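Side-chain contact in glutamine synthetase (Helicobacter pylori, PDB 5ZLI), which belongs to the glutamine synthetase family and gathers into a twelve-chain assembly, each chain combining a beta-grasp domain with a catalytic domain: residues H314-A319 and S340-S345. Numbering follows the deposited sequence.
Sequences HARGLA and SILTYS
L342 reaches from its strand to A315 and R316 in the first turn of helix 315-322, a small helix-on-strand contact in the catalytic domain of glutamine synthetase. It illustrates how one branched side chain can bridge two backbones that stay well apart: the CA atoms of A315 and L342 are 7.8 Å from each other, and no hydrogen bond joins the two segments. The path starts at L342 CB, which points at the helix but stops 5.0 Å short of A315 CB. CG lies anti to the carbonyl carbon and beside the backbone N (chi1 -72°), which carries the fork toward the helix and brings CG itself to 4.2 Å from the A315 methyl. There the two branches divide the work. CD2 ends 3.7 Å from A315 CB, while CD1, which extends the chain anti to CA (chi2 168°), is 3.6 Å from the same carbon; the two methyls of the fork thus meet the alanine methyl at nearly equal distance, both from the strand side. Behind this fork, the L342 backbone is the centre of an inverse gamma turn, closed by a weak T343 N to I341 O bond. L312 of the preceding helix, S352 of the neighbouring strand and M422 also touch the leucine side chain. R316, whose guanidinium NH2 forms a salt bridge with E432 OE2, contributes its aliphatic part, crossing the leucine at about a right angle, with R316 CG 4.1 Å from L342 CD1.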
ATOM      1  N   HIS B 314     -53.486 -22.744  26.166  1.00 39.25           N
ATOM      2  CA  HIS B 314     -52.989 -21.391  26.302  1.00 45.00           C
ATOM      3  C   HIS B 314     -51.732 -21.172  25.471  1.00 46.74           C
ATOM      4  O   HIS B 314     -51.147 -20.079  25.527  1.00 47.68           O
ATOM      5  CB  HIS B 314     -52.695 -21.084  27.776  1.00 40.34           C
ATOM      6  CG  HIS B 314     -53.816 -21.429  28.697  1.00 46.53           C
ATOM      7  ND1 HIS B 314     -55.057 -20.831  28.612  1.00 48.28           N
ATOM      8  CD2 HIS B 314     -53.869 -22.257  29.768  1.00 45.21           C
ATOM      9  CE1 HIS B 314     -55.841 -21.313  29.559  1.00 43.48           C
ATOM     10  NE2 HIS B 314     -55.145 -22.181  30.276  1.00 44.87           N
ATOM     11  N   ALA B 315     -51.342 -22.170  24.669  1.00 35.82           N
ATOM     12  CA  ALA B 315     -50.044 -22.157  24.011  1.00 35.90           C
ATOM     13  C   ALA B 315     -49.794 -20.857  23.253  1.00 42.28           C
ATOM     14  O   ALA B 315     -48.790 -20.178  23.491  1.00 43.22           O
ATOM     15  CB  ALA B 315     -49.952 -23.358  23.075  1.00 40.89           C
ATOM     16  N   ARG B 316     -50.703 -20.477  22.349  1.00 41.99           N
ATOM     17  CA  ARG B 316     -50.461 -19.291  21.527  1.00 40.71           C
ATOM     18  C   ARG B 316     -50.239 -18.042  22.376  1.00 38.34           C
ATOM     19  O   ARG B 316     -49.471 -17.161  21.990  1.00 43.39           O
ATOM     20  CB  ARG B 316     -51.581 -19.084  20.498  1.00 42.32           C
ATOM     21  CG  ARG B 316     -51.718 -20.271  19.587  1.00 35.41           C
ATOM     22  CD  ARG B 316     -51.843 -19.885  18.132  1.00 43.15           C
ATOM     23  NE  ARG B 316     -52.492 -18.606  17.852  1.00 50.08           N
ATOM     24  CZ  ARG B 316     -52.359 -17.958  16.691  1.00 43.89           C
ATOM     25  NH1 ARG B 316     -51.614 -18.471  15.721  1.00 45.88           N
ATOM     26  NH2 ARG B 316     -52.971 -16.805  16.486  1.00 40.83           N
ATOM     27  N   GLY B 317     -50.929 -17.920  23.511  1.00 39.15           N
ATOM     28  CA  GLY B 317     -50.648 -16.803  24.399  1.00 39.21           C
ATOM     29  C   GLY B 317     -49.406 -16.998  25.240  1.00 36.01           C
ATOM     30  O   GLY B 317     -48.709 -16.025  25.546  1.00 29.52           O
ATOM     31  N   LEU B 318     -49.119 -18.249  25.630  1.00 32.19           N
ATOM     32  CA  LEU B 318     -47.888 -18.569  26.350  1.00 33.00           C
ATOM     33  C   LEU B 318     -46.632 -18.238  25.548  1.00 35.11           C
ATOM     34  O   LEU B 318     -45.573 -17.970  26.135  1.00 34.99           O
ATOM     35  CB  LEU B 318     -47.891 -20.041  26.759  1.00 32.46           C
ATOM     36  CG  LEU B 318     -46.857 -20.500  27.811  1.00 27.61           C
ATOM     37  CD1 LEU B 318     -47.024 -19.737  29.050  1.00 32.11           C
ATOM     38  CD2 LEU B 318     -47.003 -21.984  28.155  1.00 29.96           C
ATOM     39  N   ALA B 319     -46.727 -18.228  24.215  1.00 34.88           N
ATOM     40  CA  ALA B 319     -45.553 -17.935  23.399  1.00 33.06           C
ATOM     41  C   ALA B 319     -44.951 -16.585  23.751  1.00 31.21           C
ATOM     42  O   ALA B 319     -43.741 -16.416  23.648  1.00 33.53           O
ATOM     43  CB  ALA B 319     -45.918 -17.969  21.918  1.00 32.95           C
ATOM     44  N   SER B 340     -43.851 -25.740  14.582  1.00 57.21           N
ATOM     45  CA  SER B 340     -44.902 -24.824  14.163  1.00 55.07           C
ATOM     46  C   SER B 340     -46.303 -25.370  14.448  1.00 54.83           C
ATOM     47  O   SER B 340     -47.275 -24.603  14.371  1.00 56.69           O
ATOM     48  CB  SER B 340     -44.769 -24.497  12.660  1.00 61.07           C
ATOM     49  OG  SER B 340     -45.607 -23.411  12.266  1.00 58.11           O
ATOM     50  N   ILE B 341     -46.424 -26.649  14.827  1.00 53.54           N
ATOM     51  CA  ILE B 341     -47.707 -27.322  15.024  1.00 56.18           C
ATOM     52  C   ILE B 341     -47.801 -27.755  16.488  1.00 48.32           C
ATOM     53  O   ILE B 341     -46.885 -28.403  17.006  1.00 49.40           O
ATOM     54  CB  ILE B 341     -47.855 -28.553  14.106  1.00 59.35           C
ATOM     55  CG1 ILE B 341     -47.576 -28.215  12.638  1.00 54.01           C
ATOM     56  CG2 ILE B 341     -49.259 -29.142  14.223  1.00 51.38           C
ATOM     57  CD1 ILE B 341     -48.599 -27.341  11.992  1.00 58.45           C
ATOM     58  N   LEU B 342     -48.930 -27.441  17.131  1.00 48.20           N
ATOM     59  CA  LEU B 342     -49.104 -27.632  18.574  1.00 47.04           C
ATOM     60  C   LEU B 342     -49.766 -28.978  18.881  1.00 48.59           C
ATOM     61  O   LEU B 342     -50.927 -29.064  19.283  1.00 47.65           O
ATOM     62  CB  LEU B 342     -49.922 -26.483  19.150  1.00 45.15           C
ATOM     63  CG  LEU B 342     -49.281 -25.112  19.263  1.00 45.03           C
ATOM     64  CD1 LEU B 342     -50.359 -24.087  19.575  1.00 41.66           C
ATOM     65  CD2 LEU B 342     -48.232 -25.171  20.363  1.00 40.35           C
ATOM     66  N   THR B 343     -48.979 -30.043  18.783  1.00 52.89           N
ATOM     67  CA  THR B 343     -49.455 -31.366  19.164  1.00 53.68           C
ATOM     68  C   THR B 343     -48.334 -32.090  19.897  1.00 45.10           C
ATOM     69  O   THR B 343     -47.209 -31.603  19.998  1.00 48.12           O
ATOM     70  CB  THR B 343     -49.946 -32.168  17.948  1.00 57.22           C
ATOM     71  OG1 THR B 343     -50.516 -31.276  16.980  1.00 53.41           O
ATOM     72  CG2 THR B 343     -51.025 -33.150  18.377  1.00 56.88           C
ATOM     73  N   TYR B 344     -48.650 -33.259  20.426  1.00 44.25           N
ATOM     74  CA  TYR B 344     -47.688 -34.090  21.133  1.00 47.15           C
ATOM     75  C   TYR B 344     -47.478 -35.396  20.374  1.00 48.61           C
ATOM     76  O   TYR B 344     -48.346 -35.838  19.615  1.00 47.81           O
ATOM     77  CB  TYR B 344     -48.174 -34.353  22.590  1.00 45.07           C
ATOM     78  CG  TYR B 344     -49.586 -34.979  22.677  1.00 58.62           C
ATOM     79  CD1 TYR B 344     -50.734 -34.206  22.444  1.00 54.96           C
ATOM     80  CD2 TYR B 344     -49.772 -36.337  22.967  1.00 51.49           C
ATOM     81  CE1 TYR B 344     -52.009 -34.765  22.500  1.00 48.06           C
ATOM     82  CE2 TYR B 344     -51.047 -36.897  23.021  1.00 49.80           C
ATOM     83  CZ  TYR B 344     -52.156 -36.106  22.792  1.00 51.20           C
ATOM     84  OH  TYR B 344     -53.419 -36.652  22.847  1.00 53.43           O
ATOM     85  N   SER B 345     -46.305 -36.000  20.564  1.00 49.44           N
ATOM     86  CA  SER B 345     -46.016 -37.312  19.992  1.00 51.18           C
ATOM     87  C   SER B 345     -44.743 -37.850  20.620  1.00 47.25           C
ATOM     88  O   SER B 345     -43.823 -37.090  20.920  1.00 46.58           O
ATOM     89  CB  SER B 345     -45.876 -37.263  18.466  1.00 50.27           C
ATOM     90  OG  SER B 345     -47.130 -36.994  17.878  1.00 54.12           O
TER